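Local coordinates for peptidase M16 domain protein (Alicyclobacillus acidocaldarius subsp. acidocaldarius DSM 446, PDB 4XEA) that is a putative M16-family metallopeptidase that binds a metal ion and probably hydrolyses peptide bonds, at residues A[115-120]-A[213-218]; A[274-279]-A[354-359]; A[362-365]-A[369-372]. All blocks are in the same frame, centred on the assembly; numbering follows the deposited sequence. Where two conformers were deposited one is given.

Followed from the N terminus, the three contacts come in series: none encloses or crosses another. Contact 1 (115-120 with 213-218) closes a loop of 92 intervening residues, mostly helical, and joins the ends of helices 105-116 and 204-216 in the first part of the chain. Contact 2 (274-279 with 354-359) closes a 74-residue loop and packs helix 265-283 against helix 346-363. Contact 3 (362-365 with 369-372) spans just three residues, where helix 346-363 turns into helix 367-379. Contacts 2 and 3 share helix 346-363, with centres 15 Å apart, and both touch the second subunit. Contacts 1 and 2 lie on opposite sides of the chain's centre, their centres 40 Å apart.

Contact 1: A[115-120]-A[213-218]; sequences FVQSIH and ENQAKK. With NA (sodium ion), chain B.
Gln-117 lays its side-chain amide edge to edge against that of Gln-215. The amide planes are 12° apart, so the two groups are nearly coplanar and pair through two hydrogen bonds. NE2 of Gln-215 gives to OE1 of Gln-117 at 2.7 Å, and NE2 of Gln-117 gives to OE1 of Gln-215 at 2.9 Å. Both are almost straight, with N-H...O angles of 172° and 179°, and both use an acceptor lone pair in the carbonyl plane. Gln-117 reaches across as an extended chain, while the chain of Gln-215 bends back at chi2.

A third donor completes the grip. Lys-218 NZ meets Gln-117 OE1 at 2.9 Å, also on a lone pair, so that oxygen accepts from two groups. The same ammonium forms a salt bridge with Asp-114, which also accepts from Asn-214 ND2. Gln-215 NE2 also gives to Asn-214 OD1 at 3.0 Å by a more bent bond. Gln-215 OE1 takes a further bond from Asn-16.

The backbone of 115-120 also holds a sodium ion. Phe-115 O (2.1 Å) and Ser-118 O (2.3 Å) bind it, with Met-67 O and two waters. One of these waters accepts from His-120 N. Met-67 lies two residues after His-65, a ligand of the nickel ion.

The contact joins the chain around the C-terminal ends of helices 105-116 and 204-216, and Gln-117 also touches Phe-35 of strand 31-37. The amide pair alone would survive a joint flip of both groups. Its sense is set by the outer partners: Lys-218 on Gln-117 OE1, and Asn-16 and Asn-214 on Gln-215. The lysine probably polarises the Gln-117 carbonyl, and its charge is probably balanced in part by Asp-114.

Contact 2: A[274-279]-A[354-359]; sequences AMTILL and KKIMGR
Thr-276 points its methyl into the fork of the Ile-356 side chain. CG2 of Thr-276 sits 3.8 Å from Ile-356 CD1 and also 3.8 Å from Ile-356 CG2, with Ile-356 CG1 only slightly farther, 4.0 Å from Thr-276 CG2. The two side chains cross obliquely. The threonine torsion (chi1 -60°) explains the choice of branch: CG2 lies opposite the backbone N and faces the isoleucine, while OG1 stays beside that N. There OG1 hydrogen-bonds to the carbonyl of Asp-272, one turn earlier in the same helix.

Ile-277 meets Ile-356 nearer its base and more loosely. Its CA lies 4.2 Å from Ile-356 CG1, and its own CG1 lies 4.3 Å from Ile-356 CB. Ile-356 thus touches both Thr-276 and Ile-277, and it carries the contact for segment 354-359.

The contact packs helix 265-283 against helix 346-363 in the C-terminal half. Leu-394 of helix 387-396 also touches Ile-356, and Met-397 touches Ile-277. Next to Ile-356, Lys-355 forms a salt bridge with Asp-280 of helix 265-283. No hydrogen bond crosses between the segments: the threonine hydroxyl is satisfied within its own helix, and its side chain meets the partner through CG2.

Contact 3: A[362-365]-A[369-372]; sequences MSLD and FLVR
Ser-363 and Phe-369 make a CH-pi contact. The CB of Ser-363 stands 3.4 Å from the centroid of the Phe-369 ring, only 7° off its normal, and so lies squarely over one face. The phenylalanine torsion (chi1 178°) sends the ring out opposite its backbone N, bringing one face against Ser-363 CB. Ser-363 OG takes little part: it hydrogen-bonds to the carbonyl of Arg-359 in the preceding turn.

Apolar contacts fill the next position. Leu-364 CD2 touches the ring at its edge, 3.9 Å from Phe-369 CE2, and also meets Leu-370 CD2 at 3.7 Å. The two leucine side chains cross at about a right angle. Phe-387 of helix 387-396 packs on Leu-364, Phe-369 and Leu-370 alike.

Two backbone carbonyls make close contact with carbon. Ser-363 O, above the ring plane, lies 3.3 Å from Phe-369 CD2, and Leu-364 O lies 3.3 Å from Leu-370 CD1.

Together these contacts close the tight corner between helices 346-363 and 367-379. Helix 367-379 then packs on the N-terminal sheet, with Val-371 on Tyr-32 of strand 31-37 and Val-197 of strand 194-200. At the same corner Asp-365 accepts bonds from the backbone N of His-29 and Gln-30 of the second subunit, so the turn also belongs to the dimer interface. With no hydrogen bond between the segments, CH-pi and apolar packing hold the corner.

Contact 1: A[115-120]-A[213-218]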
ATOM      1  N   PHE A 115      -5.982  -5.553  26.882  1.00 56.75           N
ATOM      2  CA  PHE A 115      -6.233  -6.818  26.160  1.00 55.69           C
ATOM      3  C   PHE A 115      -4.949  -7.628  25.872  1.00 52.62           C
ATOM      4  O   PHE A 115      -5.001  -8.840  25.666  1.00 50.51           O
ATOM      5  CB  PHE A 115      -7.123  -6.603  24.911  1.00 56.64           C
ATOM      6  CG  PHE A 115      -6.385  -6.523  23.578  1.00 55.53           C
ATOM      7  CD1 PHE A 115      -6.051  -7.672  22.881  1.00 55.33           C
ATOM      8  CD2 PHE A 115      -6.107  -5.288  22.988  1.00 56.58           C
ATOM      9  CE1 PHE A 115      -5.407  -7.602  21.621  1.00 52.80           C
ATOM     10  CE2 PHE A 115      -5.469  -5.202  21.760  1.00 54.32           C
ATOM     11  CZ  PHE A 115      -5.112  -6.363  21.070  1.00 52.52           C
ATOM     12  N   VAL A 116      -3.803  -6.970  25.882  1.00 50.69           N
ATOM     13  CA  VAL A 116      -2.535  -7.665  25.690  1.00 48.19           C
ATOM     14  C   VAL A 116      -2.002  -8.218  27.031  1.00 49.90           C
ATOM     15  O   VAL A 116      -1.279  -9.222  27.031  1.00 48.26           O
ATOM     16  CB  VAL A 116      -1.535  -6.731  25.003  1.00 46.55           C
ATOM     17  CG1 VAL A 116      -0.150  -7.381  24.848  1.00 47.25           C
ATOM     18  CG2 VAL A 116      -2.104  -6.303  23.593  1.00 44.84           C
ATOM     19  N   GLN A 117      -2.379  -7.588  28.155  1.00 51.99           N
ATOM     20  CA  GLN A 117      -1.886  -7.988  29.494  1.00 53.66           C
ATOM     21  C   GLN A 117      -2.761  -9.005  30.228  1.00 56.70           C
ATOM     22  O   GLN A 117      -2.479  -9.345  31.380  1.00 57.58           O
ATOM     23  CB  GLN A 117      -1.611  -6.746  30.367  1.00 55.07           C
ATOM     24  CG  GLN A 117      -0.374  -6.000  29.892  1.00 53.69           C
ATOM     25  CD  GLN A 117      -0.058  -4.734  30.636  1.00 56.85           C
ATOM     26  OE1 GLN A 117      -0.957  -3.955  31.108  1.00 54.21           O
ATOM     27  NE2 GLN A 117       1.242  -4.483  30.748  1.00 50.97           N
ATOM     28  N   SER A 118      -3.827  -9.488  29.585  1.00 58.14           N
ATOM     29  CA  SER A 118      -4.562 -10.664  30.086  1.00 59.67           C
ATOM     30  C   SER A 118      -4.815 -11.610  28.946  1.00 58.38           C
ATOM     31  O   SER A 118      -5.027 -11.180  27.813  1.00 56.53           O
ATOM     32  CB  SER A 118      -5.915 -10.280  30.705  1.00 63.53           C
ATOM     33  OG  SER A 118      -5.750  -9.315  31.709  1.00 66.07           O
ATOM     34  N   ILE A 119      -4.821 -12.904  29.225  1.00 59.02           N
ATOM     35  CA  ILE A 119      -5.148 -13.871  28.169  1.00 58.70           C
ATOM     36  C   ILE A 119      -6.242 -14.745  28.692  1.00 61.91           C
ATOM     37  O   ILE A 119      -6.278 -15.020  29.892  1.00 63.01           O
ATOM     38  CB  ILE A 119      -3.969 -14.754  27.757  1.00 56.57           C
ATOM     39  CG1 ILE A 119      -4.303 -15.418  26.419  1.00 56.72           C
ATOM     40  CG2 ILE A 119      -3.648 -15.777  28.847  1.00 58.13           C
ATOM     41  CD1 ILE A 119      -3.171 -16.064  25.707  1.00 56.78           C
ATOM     42  N   HIS A 120      -7.132 -15.180  27.802  1.00 62.97           N
ATOM     43  CA  HIS A 120      -8.292 -15.965  28.203  1.00 66.45           C
ATOM     44  C   HIS A 120      -8.363 -17.247  27.375  1.00 65.99           C
ATOM     45  O   HIS A 120      -9.019 -17.310  26.342  1.00 67.04           O
ATOM     46  CB  HIS A 120      -9.578 -15.108  28.115  1.00 69.09           C
ATOM     47  CG  HIS A 120      -9.545 -13.886  28.994  1.00 69.80           C
ATOM     48  ND1 HIS A 120      -9.996 -13.890  30.302  1.00 74.13           N
ATOM     49  CD2 HIS A 120      -9.089 -12.631  28.759  1.00 66.65           C
ATOM     50  CE1 HIS A 120      -9.829 -12.686  30.825  1.00 74.19           C
ATOM     51  NE2 HIS A 120      -9.265 -11.907  29.915  1.00 67.71           N
ATOM     52  N   GLU A 213      -0.887   5.069  35.307  1.00 72.47           N
ATOM     53  CA  GLU A 213      -2.024   4.691  36.153  1.00 75.78           C
ATOM     54  C   GLU A 213      -2.536   3.295  35.834  1.00 74.39           C
ATOM     55  O   GLU A 213      -2.824   2.519  36.735  1.00 75.23           O
ATOM     56  CB  GLU A 213      -3.152   5.727  36.063  1.00 78.87           C
ATOM     57  CG  GLU A 213      -2.852   6.972  36.850  1.00 83.50           C
ATOM     58  CD  GLU A 213      -2.783   6.697  38.353  1.00 89.07           C
ATOM     59  OE1 GLU A 213      -1.702   6.291  38.850  1.00 92.33           O
ATOM     60  OE2 GLU A 213      -3.813   6.863  39.029  1.00 95.04           O
ATOM     61  N   ASN A 214      -2.619   2.966  34.552  1.00 71.40           N
ATOM     62  CA  ASN A 214      -3.058   1.644  34.134  1.00 70.58           C
ATOM     63  C   ASN A 214      -2.127   0.548  34.650  1.00 68.93           C
ATOM     64  O   ASN A 214      -2.592  -0.474  35.154  1.00 70.67           O
ATOM     65  CB  ASN A 214      -3.121   1.580  32.588  1.00 68.55           C
ATOM     66  CG  ASN A 214      -3.653   0.259  32.075  1.00 66.50           C
ATOM     67  OD1 ASN A 214      -2.962  -0.763  32.115  1.00 65.69           O
ATOM     68  ND2 ASN A 214      -4.880   0.278  31.554  1.00 66.02           N
ATOM     69  N   GLN A 215      -0.815   0.752  34.487  1.00 66.75           N
ATOM     70  CA  GLN A 215       0.205  -0.196  34.944  1.00 64.80           C
ATOM     71  C   GLN A 215       0.338  -0.273  36.465  1.00 67.96           C
ATOM     72  O   GLN A 215       0.515  -1.366  37.010  1.00 67.57           O
ATOM     73  CB  GLN A 215       1.564   0.162  34.333  1.00 62.15           C
ATOM     74  CG  GLN A 215       1.558   0.102  32.770  1.00 57.97           C
ATOM     75  CD  GLN A 215       1.232  -1.283  32.262  1.00 55.05           C
ATOM     76  OE1 GLN A 215       2.133  -2.102  32.051  1.00 54.57           O
ATOM     77  NE2 GLN A 215      -0.048  -1.573  32.097  1.00 54.56           N
ATOM     78  N   ALA A 216       0.235   0.878  37.139  1.00 70.76           N
ATOM     79  CA  ALA A 216       0.303   0.934  38.611  1.00 74.17           C
ATOM     80  C   ALA A 216      -0.834   0.150  39.289  1.00 77.58           C
ATOM     81  O   ALA A 216      -0.647  -0.413  40.368  1.00 79.22           O
ATOM     82  CB  ALA A 216       0.320   2.389  39.096  1.00 76.25           C
ATOM     83  N   LYS A 217      -1.999   0.106  38.643  1.00 78.46           N
ATOM     84  CA  LYS A 217      -3.167  -0.625  39.153  1.00 81.27           C
ATOM     85  C   LYS A 217      -3.112  -2.138  38.961  1.00 79.83           C
ATOM     86  O   LYS A 217      -3.888  -2.866  39.553  1.00 81.17           O
ATOM     87  CB  LYS A 217      -4.447  -0.067  38.513  1.00 82.85           C
ATOM     88  CG  LYS A 217      -4.928   1.227  39.171  1.00 87.24           C
ATOM     89  CD  LYS A 217      -5.974   1.961  38.313  1.00 89.51           C
ATOM     90  CE  LYS A 217      -6.324   3.322  38.906  1.00 93.46           C
ATOM     91  NZ  LYS A 217      -6.858   4.277  37.880  1.00 92.82           N
ATOM     92  N   LYS A 218      -2.190  -2.615  38.135  1.00 77.09           N
ATOM     93  CA  LYS A 218      -2.030  -4.045  37.915  1.00 76.44           C
ATOM     94  C   LYS A 218      -0.888  -4.615  38.756  1.00 76.57           C
ATOM     95  O   LYS A 218      -0.035  -3.881  39.249  1.00 76.44           O
ATOM     96  CB  LYS A 218      -1.776  -4.315  36.431  1.00 72.76           C
ATOM     97  CG  LYS A 218      -2.963  -3.891  35.543  1.00 73.82           C
ATOM     98  CD  LYS A 218      -2.699  -4.123  34.043  1.00 68.82           C
ATOM     99  CE  LYS A 218      -3.928  -3.701  33.230  1.00 69.42           C
ATOM    100  NZ  LYS A 218      -3.812  -4.020  31.803  1.00 64.47           N
TER
HETATM  101 NA    NA B 501      -6.107 -10.629  25.825  1.00 49.58          NA
HETATM  102  O   HOH W   1      -7.052 -12.956  25.463  1.00 57.42           O
HETATM  103  O   HOH W   2      -8.206 -10.012  26.568  1.00 59.95           O

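Contact 2: A[274-279]-A[354-359]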
ATOM      1  N   ALA A 274      23.189  -0.351   5.525  1.00 42.73           N
ATOM      2  CA  ALA A 274      24.159  -0.569   4.487  1.00 44.04           C
ATOM      3  C   ALA A 274      23.607  -1.472   3.354  1.00 43.36           C
ATOM      4  O   ALA A 274      23.849  -1.207   2.186  1.00 44.51           O
ATOM      5  CB  ALA A 274      25.434  -1.165   5.069  1.00 44.67           C
HETATM    6  N   MSE A 275      22.876  -2.520   3.695  1.00 40.64           N
HETATM    7  CA  MSE A 275      22.290  -3.370   2.661  1.00 40.51           C
HETATM    8  C   MSE A 275      21.186  -2.636   1.865  1.00 41.37           C
HETATM    9  O   MSE A 275      20.992  -2.891   0.669  1.00 42.76           O
HETATM   10  CB  MSE A 275      21.748  -4.665   3.265  1.00 39.14           C
HETATM   11  CG  MSE A 275      22.814  -5.638   3.714  1.00 39.41           C
HETATM   12 SE   MSE A 275      24.016  -6.138   2.312  0.76 46.08          SE
HETATM   13  CE  MSE A 275      22.731  -7.144   1.198  1.00 38.32           C
ATOM     14  N   THR A 276      20.443  -1.751   2.516  1.00 40.97           N
ATOM     15  CA  THR A 276      19.355  -1.061   1.817  1.00 42.46           C
ATOM     16  C   THR A 276      20.000  -0.266   0.668  1.00 44.59           C
ATOM     17  O   THR A 276      19.510  -0.321  -0.478  1.00 44.43           O
ATOM     18  CB  THR A 276      18.542  -0.165   2.782  1.00 43.21           C
ATOM     19  OG1 THR A 276      17.981  -0.996   3.806  1.00 43.45           O
ATOM     20  CG2 THR A 276      17.413   0.575   2.093  1.00 44.26           C
ATOM     21  N   ILE A 277      21.111   0.424   0.971  1.00 44.03           N
ATOM     22  CA  ILE A 277      21.805   1.230  -0.031  1.00 46.28           C
ATOM     23  C   ILE A 277      22.385   0.345  -1.118  1.00 46.29           C
ATOM     24  O   ILE A 277      22.171   0.605  -2.300  1.00 45.99           O
ATOM     25  CB  ILE A 277      22.929   2.107   0.567  1.00 47.53           C
ATOM     26  CG1 ILE A 277      22.350   3.119   1.545  1.00 49.55           C
ATOM     27  CG2 ILE A 277      23.675   2.837  -0.559  1.00 48.05           C
ATOM     28  CD1 ILE A 277      23.336   3.569   2.635  1.00 51.70           C
ATOM     29  N   LEU A 278      23.077  -0.719  -0.702  1.00 45.01           N
ATOM     30  CA  LEU A 278      23.738  -1.631  -1.646  1.00 45.61           C
ATOM     31  C   LEU A 278      22.791  -2.324  -2.620  1.00 45.01           C
ATOM     32  O   LEU A 278      23.062  -2.382  -3.816  1.00 45.26           O
ATOM     33  CB  LEU A 278      24.574  -2.661  -0.881  1.00 44.54           C
ATOM     34  CG  LEU A 278      25.543  -3.543  -1.651  1.00 48.02           C
ATOM     35  CD1 LEU A 278      26.474  -2.733  -2.529  1.00 51.75           C
ATOM     36  CD2 LEU A 278      26.339  -4.429  -0.686  1.00 50.02           C
ATOM     37  N   LEU A 279      21.694  -2.850  -2.099  1.00 43.26           N
ATOM     38  CA  LEU A 279      20.686  -3.526  -2.926  1.00 43.51           C
ATOM     39  C   LEU A 279      20.004  -2.574  -3.911  1.00 44.98           C
ATOM     40  O   LEU A 279      19.701  -2.962  -5.039  1.00 45.63           O
ATOM     41  CB  LEU A 279      19.664  -4.237  -2.047  1.00 41.53           C
ATOM     42  CG  LEU A 279      20.226  -5.419  -1.269  1.00 41.78           C
ATOM     43  CD1 LEU A 279      19.122  -6.058  -0.364  1.00 39.72           C
ATOM     44  CD2 LEU A 279      20.862  -6.481  -2.189  1.00 39.29           C
ATOM     45  N   LYS A 354      21.662   8.679  -1.724  1.00 60.45           N
ATOM     46  CA  LYS A 354      20.760   9.846  -1.795  1.00 61.94           C
ATOM     47  C   LYS A 354      19.273   9.463  -1.956  1.00 60.47           C
ATOM     48  O   LYS A 354      18.410  10.106  -1.358  1.00 59.61           O
ATOM     49  CB  LYS A 354      21.153  10.766  -2.942  1.00 65.17           C
ATOM     50  CG  LYS A 354      20.376  12.121  -2.938  1.00 68.76           C
ATOM     51  CD  LYS A 354      20.137  12.657  -4.306  1.00 72.77           C
ATOM     52  CE  LYS A 354      21.040  13.848  -4.618  1.00 78.94           C
ATOM     53  NZ  LYS A 354      22.444  13.493  -4.308  1.00 79.89           N
ATOM     54  N   LYS A 355      18.974   8.421  -2.744  1.00 59.20           N
ATOM     55  CA  LYS A 355      17.600   7.897  -2.823  1.00 57.98           C
ATOM     56  C   LYS A 355      17.135   7.403  -1.467  1.00 55.44           C
ATOM     57  O   LYS A 355      16.032   7.719  -1.037  1.00 54.51           O
ATOM     58  CB  LYS A 355      17.477   6.766  -3.866  1.00 58.15           C
ATOM     59  CG  LYS A 355      16.031   6.224  -4.077  1.00 58.97           C
ATOM     60  CD  LYS A 355      15.972   4.887  -4.838  1.00 60.98           C
ATOM     61  CE  LYS A 355      16.295   4.994  -6.313  1.00 63.39           C
ATOM     62  NZ  LYS A 355      16.274   3.615  -6.976  1.00 66.03           N
ATOM     63  N   ILE A 356      17.957   6.609  -0.793  1.00 53.79           N
ATOM     64  CA  ILE A 356      17.548   6.003   0.471  1.00 51.77           C
ATOM     65  C   ILE A 356      17.480   7.056   1.618  1.00 52.64           C
ATOM     66  O   ILE A 356      16.635   6.964   2.485  1.00 52.01           O
ATOM     67  CB  ILE A 356      18.448   4.809   0.853  1.00 50.29           C
ATOM     68  CG1 ILE A 356      18.409   3.687  -0.218  1.00 47.80           C
ATOM     69  CG2 ILE A 356      18.082   4.270   2.238  1.00 46.26           C
ATOM     70  CD1 ILE A 356      17.023   3.148  -0.616  1.00 48.17           C
HETATM   71  N   MSE A 357      18.361   8.044   1.616  1.00 54.98           N
HETATM   72  CA  MSE A 357      18.258   9.167   2.565  1.00 56.17           C
HETATM   73  C   MSE A 357      16.912   9.872   2.394  1.00 56.29           C
HETATM   74  O   MSE A 357      16.238  10.131   3.368  1.00 55.54           O
HETATM   75  CB  MSE A 357      19.422  10.138   2.374  1.00 58.69           C
HETATM   76  CG  MSE A 357      19.327  11.422   3.181  1.00 63.23           C
HETATM   77 SE   MSE A 357      19.476  11.075   5.083  0.74 67.97          SE
HETATM   78  CE  MSE A 357      21.442  11.204   5.127  1.00 65.68           C
ATOM     79  N   GLY A 358      16.529  10.150   1.151  1.00 57.05           N
ATOM     80  CA  GLY A 358      15.239  10.773   0.840  1.00 58.60           C
ATOM     81  C   GLY A 358      14.056   9.911   1.271  1.00 56.88           C
ATOM     82  O   GLY A 358      13.110  10.408   1.894  1.00 56.61           O
ATOM     83  N   ARG A 359      14.126   8.623   0.951  0.50 55.58           N
ATOM     84  CA  ARG A 359      13.072   7.678   1.278  0.50 53.91           C
ATOM     85  C   ARG A 359      12.856   7.632   2.800  0.50 52.08           C
ATOM     86  O   ARG A 359      11.718   7.664   3.276  0.50 51.43           O
ATOM     87  CB  ARG A 359      13.434   6.304   0.696  0.50 53.49           C
ATOM     88  CG  ARG A 359      12.367   5.211   0.814  0.50 53.61           C
ATOM     89  CD  ARG A 359      12.903   3.822   0.362  0.50 55.73           C
ATOM     90  NE  ARG A 359      13.040   3.606  -1.100  0.50 59.03           N
ATOM     91  CZ  ARG A 359      12.249   4.110  -2.051  0.50 61.73           C
ATOM     92  NH1 ARG A 359      12.491   3.843  -3.329  0.50 62.74           N
ATOM     93  NH2 ARG A 359      11.221   4.881  -1.744  0.50 64.05           N
TER

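Contact 3: A[362-365]-A[369-372]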
HETATM    1  N   MSE A 362      11.363  11.075   4.090  1.00 53.98           N
HETATM    2  CA  MSE A 362       9.922  11.100   3.787  1.00 55.04           C
HETATM    3  C   MSE A 362       9.119  10.142   4.659  1.00 52.96           C
HETATM    4  O   MSE A 362       8.012  10.461   5.077  1.00 52.11           O
HETATM    5  CB  MSE A 362       9.654  10.814   2.307  1.00 56.07           C
HETATM    6  CG  MSE A 362      10.308  11.822   1.392  1.00 58.84           C
HETATM    7 SE   MSE A 362       9.797  11.741  -0.491  0.70 66.28          SE
HETATM    8  CE  MSE A 362      10.938  10.330  -1.204  1.00 61.60           C
ATOM      9  N   SER A 363       9.702   8.994   4.961  1.00 52.02           N
ATOM     10  CA  SER A 363       9.071   7.979   5.816  1.00 51.15           C
ATOM     11  C   SER A 363       8.924   8.425   7.270  1.00 50.70           C
ATOM     12  O   SER A 363       8.020   7.974   7.939  1.00 50.42           O
ATOM     13  CB  SER A 363       9.836   6.651   5.743  1.00 49.58           C
ATOM     14  OG  SER A 363       9.581   6.020   4.510  1.00 53.34           O
ATOM     15  N   LEU A 364       9.809   9.300   7.750  1.00 51.78           N
ATOM     16  CA  LEU A 364       9.715   9.869   9.090  1.00 51.82           C
ATOM     17  C   LEU A 364       8.535  10.843   9.232  1.00 52.70           C
ATOM     18  O   LEU A 364       8.171  11.189  10.337  1.00 52.65           O
ATOM     19  CB  LEU A 364      11.001  10.617   9.461  1.00 53.53           C
ATOM     20  CG  LEU A 364      12.300   9.832   9.526  1.00 53.26           C
ATOM     21  CD1 LEU A 364      13.461  10.802   9.729  1.00 57.25           C
ATOM     22  CD2 LEU A 364      12.227   8.822  10.638  1.00 52.13           C
ATOM     23  N   ASP A 365       7.946  11.277   8.119  1.00 53.50           N
ATOM     24  CA  ASP A 365       6.627  11.937   8.137  1.00 54.26           C
ATOM     25  C   ASP A 365       5.456  11.050   8.592  1.00 53.10           C
ATOM     26  O   ASP A 365       4.375  11.584   8.888  1.00 53.94           O
ATOM     27  CB  ASP A 365       6.252  12.429   6.739  1.00 55.87           C
ATOM     28  CG  ASP A 365       7.040  13.637   6.301  1.00 59.00           C
ATOM     29  OD1 ASP A 365       7.795  14.201   7.117  1.00 59.29           O
ATOM     30  OD2 ASP A 365       6.878  14.044   5.130  1.00 58.75           O
ATOM     31  N   PHE A 369       5.302   4.383  10.144  1.00 45.46           N
ATOM     32  CA  PHE A 369       6.751   4.128  10.032  1.00 44.68           C
ATOM     33  C   PHE A 369       7.529   4.469  11.329  1.00 44.14           C
ATOM     34  O   PHE A 369       8.307   3.646  11.878  1.00 43.16           O
ATOM     35  CB  PHE A 369       7.325   4.873   8.821  1.00 46.01           C
ATOM     36  CG  PHE A 369       8.829   4.717   8.654  1.00 44.88           C
ATOM     37  CD1 PHE A 369       9.338   3.769   7.754  1.00 46.49           C
ATOM     38  CD2 PHE A 369       9.715   5.543   9.329  1.00 47.34           C
ATOM     39  CE1 PHE A 369      10.728   3.626   7.570  1.00 46.25           C
ATOM     40  CE2 PHE A 369      11.120   5.385   9.171  1.00 47.94           C
ATOM     41  CZ  PHE A 369      11.604   4.425   8.263  1.00 46.79           C
ATOM     42  N   LEU A 370       7.329   5.673  11.853  1.00 44.87           N
ATOM     43  CA  LEU A 370       8.001   6.070  13.080  1.00 45.14           C
ATOM     44  C   LEU A 370       7.821   5.030  14.184  1.00 44.37           C
ATOM     45  O   LEU A 370       8.767   4.666  14.898  1.00 43.83           O
ATOM     46  CB  LEU A 370       7.467   7.425  13.571  1.00 46.72           C
ATOM     47  CG  LEU A 370       7.865   8.626  12.752  1.00 47.67           C
ATOM     48  CD1 LEU A 370       6.950   9.830  13.045  1.00 50.70           C
ATOM     49  CD2 LEU A 370       9.310   8.952  12.981  1.00 45.80           C
ATOM     50  N   VAL A 371       6.596   4.552  14.327  1.00 45.13           N
ATOM     51  CA  VAL A 371       6.258   3.660  15.431  1.00 44.80           C
ATOM     52  C   VAL A 371       6.849   2.272  15.195  1.00 43.84           C
ATOM     53  O   VAL A 371       7.572   1.758  16.039  1.00 43.97           O
ATOM     54  CB  VAL A 371       4.700   3.595  15.630  1.00 45.94           C
ATOM     55  CG1 VAL A 371       4.362   2.438  16.547  1.00 44.30           C
ATOM     56  CG2 VAL A 371       4.165   4.947  16.201  1.00 44.61           C
ATOM     57  N   ARG A 372       6.530   1.686  14.036  0.50 43.54           N
ATOM     58  CA  ARG A 372       6.970   0.339  13.651  0.50 42.91           C
ATOM     59  C   ARG A 372       8.483   0.208  13.766  0.50 41.68           C
ATOM     60  O   ARG A 372       9.004  -0.752  14.330  0.50 40.59           O
ATOM     61  CB  ARG A 372       6.557   0.014  12.207  0.50 43.76           C
ATOM     62  CG  ARG A 372       5.518  -1.111  12.028  0.50 46.63           C
ATOM     63  CD  ARG A 372       5.220  -1.432  10.546  0.50 49.02           C
ATOM     64  NE  ARG A 372       6.347  -1.137   9.652  0.50 50.47           N
ATOM     65  CZ  ARG A 372       6.339  -0.170   8.735  0.50 52.97           C
ATOM     66  NH1 ARG A 372       5.262   0.590   8.570  0.50 54.87           N
ATOM     67  NH2 ARG A 372       7.404   0.040   7.978  0.50 52.47           N
TER